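Local coordinates for protein glycosyl hydrolase BlGH5_18 (Bifidobacterium longum subsp. infantis, PDB 7LQX) that is a family GH5, subfamily 18 glycoside hydrolase that probably takes part in the breakdown of N-glycans by this gut bacterium, at residues I55-W69 and Q97-L110. Sequence-based numbering, arbitrary orientation.
Sequences IRNLGMDHVRVFPVW and QGMDAYVDVFQGHL
Val63 and Val65 pair with Asp100, Tyr102 and Asp104 through alternating backbone bonds, as neighbouring parallel strands, here 62-65 and 100-104, require: Val63 N donates to Asp100 O and Val65 N to Tyr102 O, while Val63 O accepts from Tyr102 N and Val65 O from Asp104 N. Asp61 O adds a rung at the start by accepting Asp100 N.

Polar side chains share one face of the pair. Arg64, its chain extended from CG to NE, grips Asp104 side-on: NE meets OD1 at 2.8 Å and NH2 meets OD2 at 2.7 Å, both from above the carboxylate plane. The ring of Phe66 lays CE1 over the guanidinium face, and NH1 reaches on to Glu276 and Asn29, so the group is held in place on several sides. Further back, Tyr102 turns an edge toward the face of His62, with ring planes 83° apart; His62 is fixed by Thr310 at NE2 and at ND1 by OD1 of Asp61, itself salt-bridged to Arg23 and Arg25.

Apolar groups occupy the other face. Val63 CG2 lies 4.1 Å from Ala101 CB. Selenomethionine Met99 brings SE to 3.7 Å from Ile55 CG2, and the bend at its last torsion (chi3 -70°) carries CE to Val63 CG1.

Past the strands the chains stay joined. Gln107 NE2 bonds both Pro67 O (2.9 Å) and Asp104 O, a water donates to Val105 O and accepts from Gln107 N, and Trp69 N, in the first turn of helix 69-72, donates to Gln107 O at 2.8 Å. Phe106 directs an edge at the Trp69 indole face, CD1 lying 3.4 Å from CE2, just before the cis peptide ahead of Gly108.

Joined through helix 81-96, the two strands form a beta-alpha-beta crossover, neighbouring staves of the eight-stranded (beta/alpha)8 barrel of GH5 enzymes.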
ATOM      1  N   ILE A  55       1.160  13.545 -27.537  1.00 12.34           N
ATOM      2  CA  ILE A  55      -0.216  13.876 -27.173  1.00 11.72           C
ATOM      3  C   ILE A  55      -0.610  15.223 -27.765  1.00 12.06           C
ATOM      4  O   ILE A  55      -1.681  15.366 -28.366  1.00 12.04           O
ATOM      5  CB  ILE A  55      -0.365  13.856 -25.640  1.00 10.95           C
ATOM      6  CG1 ILE A  55      -0.247  12.421 -25.123  1.00 10.60           C
ATOM      7  CG2 ILE A  55      -1.689  14.496 -25.227  1.00 10.46           C
ATOM      8  CD1 ILE A  55       0.014  12.339 -23.638  1.00 10.51           C
ATOM      9  N   ARG A  56       0.255  16.230 -27.615  1.00 12.44           N
ATOM     10  CA  ARG A  56      -0.052  17.540 -28.180  1.00 12.86           C
ATOM     11  C   ARG A  56      -0.259  17.445 -29.686  1.00 13.53           C
ATOM     12  O   ARG A  56      -1.118  18.135 -30.251  1.00 13.66           O
ATOM     13  CB  ARG A  56       1.077  18.526 -27.869  1.00 13.34           C
ATOM     14  CG  ARG A  56       0.961  19.883 -28.572  1.00 13.98           C
ATOM     15  CD  ARG A  56      -0.289  20.661 -28.168  1.00 13.52           C
ATOM     16  NE  ARG A  56      -0.409  21.921 -28.906  1.00 16.68           N
ATOM     17  CZ  ARG A  56      -0.953  22.038 -30.119  1.00 18.13           C
ATOM     18  NH1 ARG A  56      -1.438  20.975 -30.747  1.00 23.04           N
ATOM     19  NH2 ARG A  56      -1.015  23.226 -30.713  1.00 19.64           N
ATOM     20  N   ASN A  57       0.528  16.601 -30.356  1.00 14.02           N
ATOM     21  CA  ASN A  57       0.456  16.497 -31.808  1.00 14.80           C
ATOM     22  C   ASN A  57      -0.838  15.855 -32.293  1.00 14.52           C
ATOM     23  O   ASN A  57      -1.162  15.978 -33.477  1.00 15.14           O
ATOM     24  CB  ASN A  57       1.683  15.760 -32.336  1.00 16.33           C
ATOM     25  CG  ASN A  57       2.919  16.636 -32.330  1.00 19.49           C
ATOM     26  OD1 ASN A  57       2.829  17.850 -32.139  1.00 22.17           O
ATOM     27  ND2 ASN A  57       4.077  16.032 -32.538  1.00 24.15           N
ATOM     28  N   LEU A  58      -1.590  15.193 -31.412  1.00 13.68           N
ATOM     29  CA  LEU A  58      -2.949  14.777 -31.725  1.00 14.93           C
ATOM     30  C   LEU A  58      -3.933  15.935 -31.743  1.00 15.00           C
ATOM     31  O   LEU A  58      -5.112  15.723 -32.065  1.00 16.59           O
ATOM     32  CB  LEU A  58      -3.456  13.787 -30.679  1.00 16.11           C
ATOM     33  CG  LEU A  58      -2.836  12.399 -30.628  1.00 18.49           C
ATOM     34  CD1 LEU A  58      -3.536  11.612 -29.519  1.00 19.94           C
ATOM     35  CD2 LEU A  58      -2.950  11.699 -31.969  1.00 20.58           C
ATOM     36  N   GLY A  59      -3.496  17.136 -31.383  1.00 13.37           N
ATOM     37  CA  GLY A  59      -4.401  18.254 -31.241  1.00 13.24           C
ATOM     38  C   GLY A  59      -5.066  18.347 -29.891  1.00 12.39           C
ATOM     39  O   GLY A  59      -6.167  18.905 -29.787  1.00 12.26           O
HETATM   40  N   MSE A  60      -4.442  17.810 -28.851  1.00 11.93           N
HETATM   41  CA  MSE A  60      -4.994  17.866 -27.507  1.00 11.18           C
HETATM   42  C   MSE A  60      -4.653  19.192 -26.850  1.00 11.25           C
HETATM   43  O   MSE A  60      -3.585  19.760 -27.092  1.00 13.24           O
HETATM   44  CB  MSE A  60      -4.426  16.733 -26.659  1.00 10.73           C
HETATM   45  CG  MSE A  60      -4.679  15.358 -27.221  1.00 11.64           C
HETATM   46 SE   MSE A  60      -6.552  14.875 -27.296  1.00 19.03          SE
HETATM   47  CE  MSE A  60      -6.938  15.295 -29.125  1.00 11.52           C
ATOM     48  N   ASP A  61      -5.559  19.687 -26.009  1.00 10.81           N
ATOM     49  CA  ASP A  61      -5.327  20.917 -25.273  1.00 11.02           C
ATOM     50  C   ASP A  61      -5.133  20.703 -23.777  1.00 10.33           C
ATOM     51  O   ASP A  61      -4.826  21.667 -23.071  1.00 10.77           O
ATOM     52  CB  ASP A  61      -6.455  21.924 -25.542  1.00 11.05           C
ATOM     53  CG  ASP A  61      -7.815  21.400 -25.139  1.00 10.51           C
ATOM     54  OD1 ASP A  61      -8.035  21.199 -23.930  1.00 10.14           O
ATOM     55  OD2 ASP A  61      -8.655  21.181 -26.031  1.00 11.24           O
ATOM     56  N   HIS A  62      -5.287  19.479 -23.272  1.00  9.79           N
ATOM     57  CA  HIS A  62      -5.067  19.252 -21.852  1.00  9.31           C
ATOM     58  C   HIS A  62      -4.790  17.786 -21.577  1.00  8.93           C
ATOM     59  O   HIS A  62      -5.085  16.903 -22.388  1.00  8.96           O
ATOM     60  CB  HIS A  62      -6.269  19.701 -21.000  1.00  8.95           C
ATOM     61  CG  HIS A  62      -7.479  18.824 -21.148  1.00  8.59           C
ATOM     62  ND1 HIS A  62      -8.423  19.030 -22.126  1.00  8.81           N
ATOM     63  CD2 HIS A  62      -7.894  17.740 -20.448  1.00  8.80           C
ATOM     64  CE1 HIS A  62      -9.368  18.110 -22.024  1.00  9.61           C
ATOM     65  NE2 HIS A  62      -9.073  17.316 -21.013  1.00  8.85           N
ATOM     66  N   VAL A  63      -4.242  17.553 -20.386  1.00  8.63           N
ATOM     67  CA  VAL A  63      -4.074  16.232 -19.811  1.00  8.22           C
ATOM     68  C   VAL A  63      -4.646  16.225 -18.399  1.00  7.83           C
ATOM     69  O   VAL A  63      -4.680  17.247 -17.708  1.00  9.26           O
ATOM     70  CB  VAL A  63      -2.589  15.802 -19.776  1.00  8.46           C
ATOM     71  CG1 VAL A  63      -2.039  15.614 -21.182  1.00 11.23           C
ATOM     72  CG2 VAL A  63      -1.742  16.803 -18.998  1.00  9.20           C
ATOM     73  N   ARG A  64      -5.100  15.047 -17.976  1.00  7.63           N
ATOM     74  CA  ARG A  64      -5.445  14.746 -16.589  1.00  6.91           C
ATOM     75  C   ARG A  64      -4.371  13.812 -16.050  1.00  6.81           C
ATOM     76  O   ARG A  64      -4.031  12.820 -16.700  1.00  7.78           O
ATOM     77  CB  ARG A  64      -6.835  14.108 -16.522  1.00  7.62           C
ATOM     78  CG  ARG A  64      -7.335  13.756 -15.134  1.00  7.35           C
ATOM     79  CD  ARG A  64      -8.824  13.424 -15.169  1.00  7.29           C
ATOM     80  NE  ARG A  64      -9.258  12.820 -13.913  1.00  6.97           N
ATOM     81  CZ  ARG A  64      -9.852  11.634 -13.799  1.00  6.74           C
ATOM     82  NH1 ARG A  64     -10.125  10.893 -14.866  1.00  7.10           N
ATOM     83  NH2 ARG A  64     -10.185  11.192 -12.598  1.00  8.15           N
ATOM     84  N   VAL A  65      -3.805  14.149 -14.896  0.58  6.74           N
ATOM     85  CA  VAL A  65      -2.673  13.394 -14.378  0.58  8.28           C
ATOM     86  C   VAL A  65      -2.930  12.925 -12.957  0.58  6.38           C
ATOM     87  O   VAL A  65      -3.677  13.543 -12.192  0.58  7.04           O
ATOM     88  CB  VAL A  65      -1.350  14.181 -14.480  0.58  8.86           C
ATOM     89  CG1 VAL A  65      -1.128  14.637 -15.914  0.58 10.42           C
ATOM     90  CG2 VAL A  65      -1.364  15.364 -13.533  0.58 10.40           C
ATOM     91  N   PHE A  66      -2.264  11.827 -12.611  1.00  6.77           N
ATOM     92  CA  PHE A  66      -2.571  11.021 -11.439  1.00  7.29           C
ATOM     93  C   PHE A  66      -1.349  10.676 -10.601  1.00  6.82           C
ATOM     94  O   PHE A  66      -0.720   9.634 -10.816  1.00  7.94           O
ATOM     95  CB  PHE A  66      -3.232   9.708 -11.876  1.00  8.64           C
ATOM     96  CG  PHE A  66      -4.442   9.889 -12.742  1.00  6.92           C
ATOM     97  CD1 PHE A  66      -5.691   9.971 -12.167  1.00  7.28           C
ATOM     98  CD2 PHE A  66      -4.333   9.982 -14.114  1.00  7.17           C
ATOM     99  CE1 PHE A  66      -6.816  10.138 -12.944  1.00  7.92           C
ATOM    100  CE2 PHE A  66      -5.462  10.148 -14.907  1.00  7.89           C
ATOM    101  CZ  PHE A  66      -6.702  10.222 -14.318  1.00  7.77           C
ATOM    102  N   PRO A  67      -1.021  11.490  -9.596  1.00  7.12           N
ATOM    103  CA  PRO A  67      -0.070  11.044  -8.569  1.00  7.96           C
ATOM    104  C   PRO A  67      -0.673   9.920  -7.737  1.00  7.89           C
ATOM    105  O   PRO A  67      -1.880   9.667  -7.758  1.00  7.79           O
ATOM    106  CB  PRO A  67       0.167  12.302  -7.729  1.00  9.65           C
ATOM    107  CG  PRO A  67      -1.082  13.102  -7.906  1.00  9.29           C
ATOM    108  CD  PRO A  67      -1.541  12.842  -9.310  1.00  6.71           C
ATOM    109  N   VAL A  68       0.191   9.230  -6.993  1.00  8.08           N
ATOM    110  CA  VAL A  68      -0.195   8.054  -6.210  1.00  7.09           C
ATOM    111  C   VAL A  68      -0.029   8.353  -4.722  1.00  7.40           C
ATOM    112  O   VAL A  68       1.034   8.800  -4.277  1.00  7.92           O
ATOM    113  CB  VAL A  68       0.596   6.815  -6.662  1.00  8.23           C
ATOM    114  CG1 VAL A  68       0.393   5.639  -5.720  1.00  8.44           C
ATOM    115  CG2 VAL A  68       0.181   6.451  -8.070  1.00  9.00           C
ATOM    116  N   TRP A  69      -1.091   8.098  -3.956  1.00  7.21           N
ATOM    117  CA  TRP A  69      -1.203   8.624  -2.596  1.00  8.16           C
ATOM    118  C   TRP A  69      -0.152   8.081  -1.645  1.00  7.99           C
ATOM    119  O   TRP A  69       0.435   8.877  -0.893  1.00  8.01           O
ATOM    120  CB  TRP A  69      -2.624   8.350  -2.092  1.00  8.73           C
ATOM    121  CG  TRP A  69      -3.031   9.031  -0.831  1.00  7.73           C
ATOM    122  CD1 TRP A  69      -2.331   9.959  -0.116  1.00  6.63           C
ATOM    123  CD2 TRP A  69      -4.248   8.808  -0.126  1.00  6.36           C
ATOM    124  NE1 TRP A  69      -3.059  10.347   0.990  1.00  8.21           N
ATOM    125  CE2 TRP A  69      -4.240   9.647   1.003  1.00  8.07           C
ATOM    126  CE3 TRP A  69      -5.368   7.999  -0.359  1.00  8.38           C
ATOM    127  CZ2 TRP A  69      -5.303   9.692   1.903  1.00 10.44           C
ATOM    128  CZ3 TRP A  69      -6.418   8.048   0.535  1.00  9.87           C
ATOM    129  CH2 TRP A  69      -6.378   8.888   1.652  1.00  9.27           C
ATOM    130  N   GLN A  97       4.794  21.762 -23.425  1.00 17.69           N
ATOM    131  CA  GLN A  97       4.354  21.106 -24.643  1.00 20.68           C
ATOM    132  C   GLN A  97       2.993  21.600 -25.108  1.00 20.37           C
ATOM    133  O   GLN A  97       2.355  20.936 -25.934  1.00 25.12           O
ATOM    134  CB  GLN A  97       4.372  19.584 -24.465  1.00 22.18           C
ATOM    135  CG  GLN A  97       5.744  19.020 -24.098  1.00 24.51           C
ATOM    136  CD  GLN A  97       6.801  19.301 -25.150  1.00 26.73           C
ATOM    137  OE1 GLN A  97       6.539  19.222 -26.351  1.00 24.74           O
ATOM    138  NE2 GLN A  97       8.004  19.640 -24.700  1.00 31.09           N
ATOM    139  N   GLY A  98       2.529  22.741 -24.586  1.00 20.45           N
ATOM    140  CA  GLY A  98       1.389  23.446 -25.141  1.00 17.47           C
ATOM    141  C   GLY A  98       0.035  23.102 -24.564  1.00 18.70           C
ATOM    142  O   GLY A  98      -0.984  23.444 -25.178  1.00 19.20           O
HETATM  143  N   MSE A  99      -0.017  22.473 -23.398  1.00 14.19           N
HETATM  144  CA  MSE A  99      -1.277  21.981 -22.861  1.00 13.66           C
HETATM  145  C   MSE A  99      -1.527  22.374 -21.416  1.00 12.97           C
HETATM  146  O   MSE A  99      -0.596  22.607 -20.644  1.00 15.15           O
HETATM  147  CB  MSE A  99      -1.312  20.453 -22.974  1.00 12.59           C
HETATM  148  CG  MSE A  99      -1.212  19.969 -24.401  1.00 11.40           C
HETATM  149 SE   MSE A  99      -1.395  18.073 -24.561  1.00 19.66          SE
HETATM  150  CE  MSE A  99       0.269  17.567 -23.758  1.00 12.80           C
ATOM    151  N   ASP A 100      -2.808  22.436 -21.057  1.00 10.58           N
ATOM    152  CA  ASP A 100      -3.223  22.598 -19.674  1.00 10.83           C
ATOM    153  C   ASP A 100      -3.162  21.256 -18.952  1.00  9.67           C
ATOM    154  O   ASP A 100      -3.143  20.190 -19.572  1.00 10.00           O
ATOM    155  CB  ASP A 100      -4.645  23.145 -19.611  1.00 11.53           C
ATOM    156  CG  ASP A 100      -4.739  24.539 -20.171  1.00 14.59           C
ATOM    157  OD1 ASP A 100      -3.918  25.385 -19.774  1.00 14.47           O
ATOM    158  OD2 ASP A 100      -5.607  24.776 -21.030  1.00 20.26           O
ATOM    159  N   ALA A 101      -3.100  21.316 -17.628  1.00  9.65           N
ATOM    160  CA  ALA A 101      -3.084  20.111 -16.816  1.00 10.32           C
ATOM    161  C   ALA A 101      -4.105  20.219 -15.695  1.00  8.31           C
ATOM    162  O   ALA A 101      -4.221  21.264 -15.049  1.00  9.53           O
ATOM    163  CB  ALA A 101      -1.688  19.858 -16.238  1.00 11.52           C
ATOM    164  N   TYR A 102      -4.859  19.144 -15.502  1.00  7.96           N
ATOM    165  CA  TYR A 102      -5.763  18.937 -14.377  1.00  8.22           C
ATOM    166  C   TYR A 102      -5.211  17.773 -13.565  1.00  7.90           C
ATOM    167  O   TYR A 102      -4.761  16.777 -14.133  1.00  9.24           O
ATOM    168  CB  TYR A 102      -7.169  18.613 -14.906  1.00  7.29           C
ATOM    169  CG  TYR A 102      -7.783  19.767 -15.663  1.00  7.85           C
ATOM    170  CD1 TYR A 102      -7.451  20.001 -16.983  1.00  9.29           C
ATOM    171  CD2 TYR A 102      -8.652  20.651 -15.038  1.00  8.94           C
ATOM    172  CE1 TYR A 102      -7.974  21.079 -17.671  1.00  9.47           C
ATOM    173  CE2 TYR A 102      -9.190  21.730 -15.722  1.00  9.07           C
ATOM    174  CZ  TYR A 102      -8.845  21.938 -17.041  1.00  8.94           C
ATOM    175  OH  TYR A 102      -9.362  23.015 -17.733  1.00 11.33           O
ATOM    176  N   VAL A 103      -5.189  17.903 -12.239  1.00  7.28           N
ATOM    177  CA  VAL A 103      -4.542  16.916 -11.374  1.00  6.84           C
ATOM    178  C   VAL A 103      -5.579  16.316 -10.434  1.00  7.24           C
ATOM    179  O   VAL A 103      -6.366  17.048  -9.829  1.00  7.93           O
ATOM    180  CB  VAL A 103      -3.405  17.566 -10.563  1.00  7.05           C
ATOM    181  CG1 VAL A 103      -2.770  16.562  -9.614  1.00  9.17           C
ATOM    182  CG2 VAL A 103      -2.361  18.155 -11.482  1.00 10.48           C
ATOM    183  N   ASP A 104      -5.577  14.989 -10.297  1.00  6.94           N
ATOM    184  CA  ASP A 104      -6.391  14.306  -9.297  1.00  7.36           C
ATOM    185  C   ASP A 104      -5.518  14.052  -8.070  1.00  8.06           C
ATOM    186  O   ASP A 104      -4.420  13.497  -8.204  1.00  7.59           O
ATOM    187  CB  ASP A 104      -6.888  12.952  -9.806  1.00  8.26           C
ATOM    188  CG  ASP A 104      -8.120  13.050 -10.677  1.00  9.70           C
ATOM    189  OD1 ASP A 104      -8.144  13.866 -11.619  1.00  9.39           O
ATOM    190  OD2 ASP A 104      -9.068  12.271 -10.431  1.00 10.74           O
ATOM    191  N   VAL A 105      -6.008  14.407  -6.875  1.00  8.26           N
ATOM    192  CA  VAL A 105      -5.121  14.414  -5.711  1.00  7.74           C
ATOM    193  C   VAL A 105      -4.913  13.016  -5.132  1.00  8.57           C
ATOM    194  O   VAL A 105      -3.769  12.622  -4.882  1.00  9.17           O
ATOM    195  CB  VAL A 105      -5.571  15.405  -4.624  1.00  8.25           C
ATOM    196  CG1 VAL A 105      -4.611  15.335  -3.425  1.00 10.19           C
ATOM    197  CG2 VAL A 105      -5.638  16.811  -5.179  1.00  8.95           C
ATOM    198  N   PHE A 106      -6.000  12.268  -4.861  1.00  6.35           N
ATOM    199  CA  PHE A 106      -5.933  11.028  -4.075  1.00  8.04           C
ATOM    200  C   PHE A 106      -6.236   9.797  -4.923  1.00  6.87           C
ATOM    201  O   PHE A 106      -7.403   9.461  -5.145  1.00  7.12           O
ATOM    202  CB  PHE A 106      -6.912  11.057  -2.893  1.00  7.17           C
ATOM    203  CG  PHE A 106      -6.644  12.146  -1.897  1.00  8.24           C
ATOM    204  CD1 PHE A 106      -5.594  12.046  -1.004  1.00  8.16           C
ATOM    205  CD2 PHE A 106      -7.456  13.274  -1.845  1.00  8.23           C
ATOM    206  CE1 PHE A 106      -5.354  13.058  -0.084  1.00 10.34           C
ATOM    207  CE2 PHE A 106      -7.214  14.283  -0.927  1.00  9.08           C
ATOM    208  CZ  PHE A 106      -6.163  14.181  -0.058  1.00 10.23           C
ATOM    209  N   GLN A 107      -5.183   9.097  -5.341  1.00  6.65           N
ATOM    210  CA  GLN A 107      -5.294   7.766  -5.943  1.00  6.02           C
ATOM    211  C   GLN A 107      -4.559   6.823  -4.999  1.00  6.52           C
ATOM    212  O   GLN A 107      -3.328   6.787  -5.022  1.00  7.29           O
ATOM    213  CB  GLN A 107      -4.685   7.715  -7.344  1.00  6.00           C
ATOM    214  CG  GLN A 107      -5.557   8.347  -8.416  1.00  7.59           C
ATOM    215  CD  GLN A 107      -5.712   9.838  -8.234  1.00  6.63           C
ATOM    216  OE1 GLN A 107      -6.820  10.338  -8.042  1.00  6.72           O
ATOM    217  NE2 GLN A 107      -4.606  10.559  -8.302  1.00  7.22           N
ATOM    218  N   GLY A 108      -5.275   6.058  -4.167  1.00  7.04           N
ATOM    219  CA  GLY A 108      -6.709   5.876  -4.235  1.00  7.27           C
ATOM    220  C   GLY A 108      -7.023   4.636  -5.034  1.00  6.91           C
ATOM    221  O   GLY A 108      -6.689   3.523  -4.628  1.00  7.46           O
ATOM    222  N   HIS A 109      -7.611   4.814  -6.212  1.00  6.56           N
ATOM    223  CA  HIS A 109      -8.007   3.685  -7.038  1.00  7.18           C
ATOM    224  C   HIS A 109      -7.684   3.966  -8.498  1.00  7.58           C
ATOM    225  O   HIS A 109      -8.097   4.996  -9.037  1.00  7.85           O
ATOM    226  CB  HIS A 109      -9.507   3.395  -6.927  1.00  8.34           C
ATOM    227  CG  HIS A 109      -9.910   2.158  -7.652  1.00  8.15           C
ATOM    228  ND1 HIS A 109      -9.677   0.902  -7.139  1.00  7.37           N
ATOM    229  CD2 HIS A 109     -10.461   1.972  -8.875  1.00  9.93           C
ATOM    230  CE1 HIS A 109     -10.103  -0.004  -7.998  1.00  9.00           C
ATOM    231  NE2 HIS A 109     -10.578   0.617  -9.063  1.00 10.63           N
ATOM    232  N   LEU A 110      -6.960   3.043  -9.127  1.00  6.98           N
ATOM    233  CA  LEU A 110      -6.666   3.104 -10.555  1.00  7.14           C
ATOM    234  C   LEU A 110      -6.727   1.719 -11.180  1.00  7.23           C
ATOM    235  O   LEU A 110      -5.953   0.830 -10.817  1.00  7.14           O
ATOM    236  CB  LEU A 110      -5.274   3.697 -10.788  1.00  7.47           C
ATOM    237  CG  LEU A 110      -5.105   5.170 -10.440  1.00  7.61           C
ATOM    238  CD1 LEU A 110      -3.641   5.512 -10.225  1.00 10.23           C
ATOM    239  CD2 LEU A 110      -5.688   6.043 -11.535  1.00  9.18           C
TER
HETATM  240  O   HOH W   1      -2.620  10.260  -5.072  1.00  7.73           O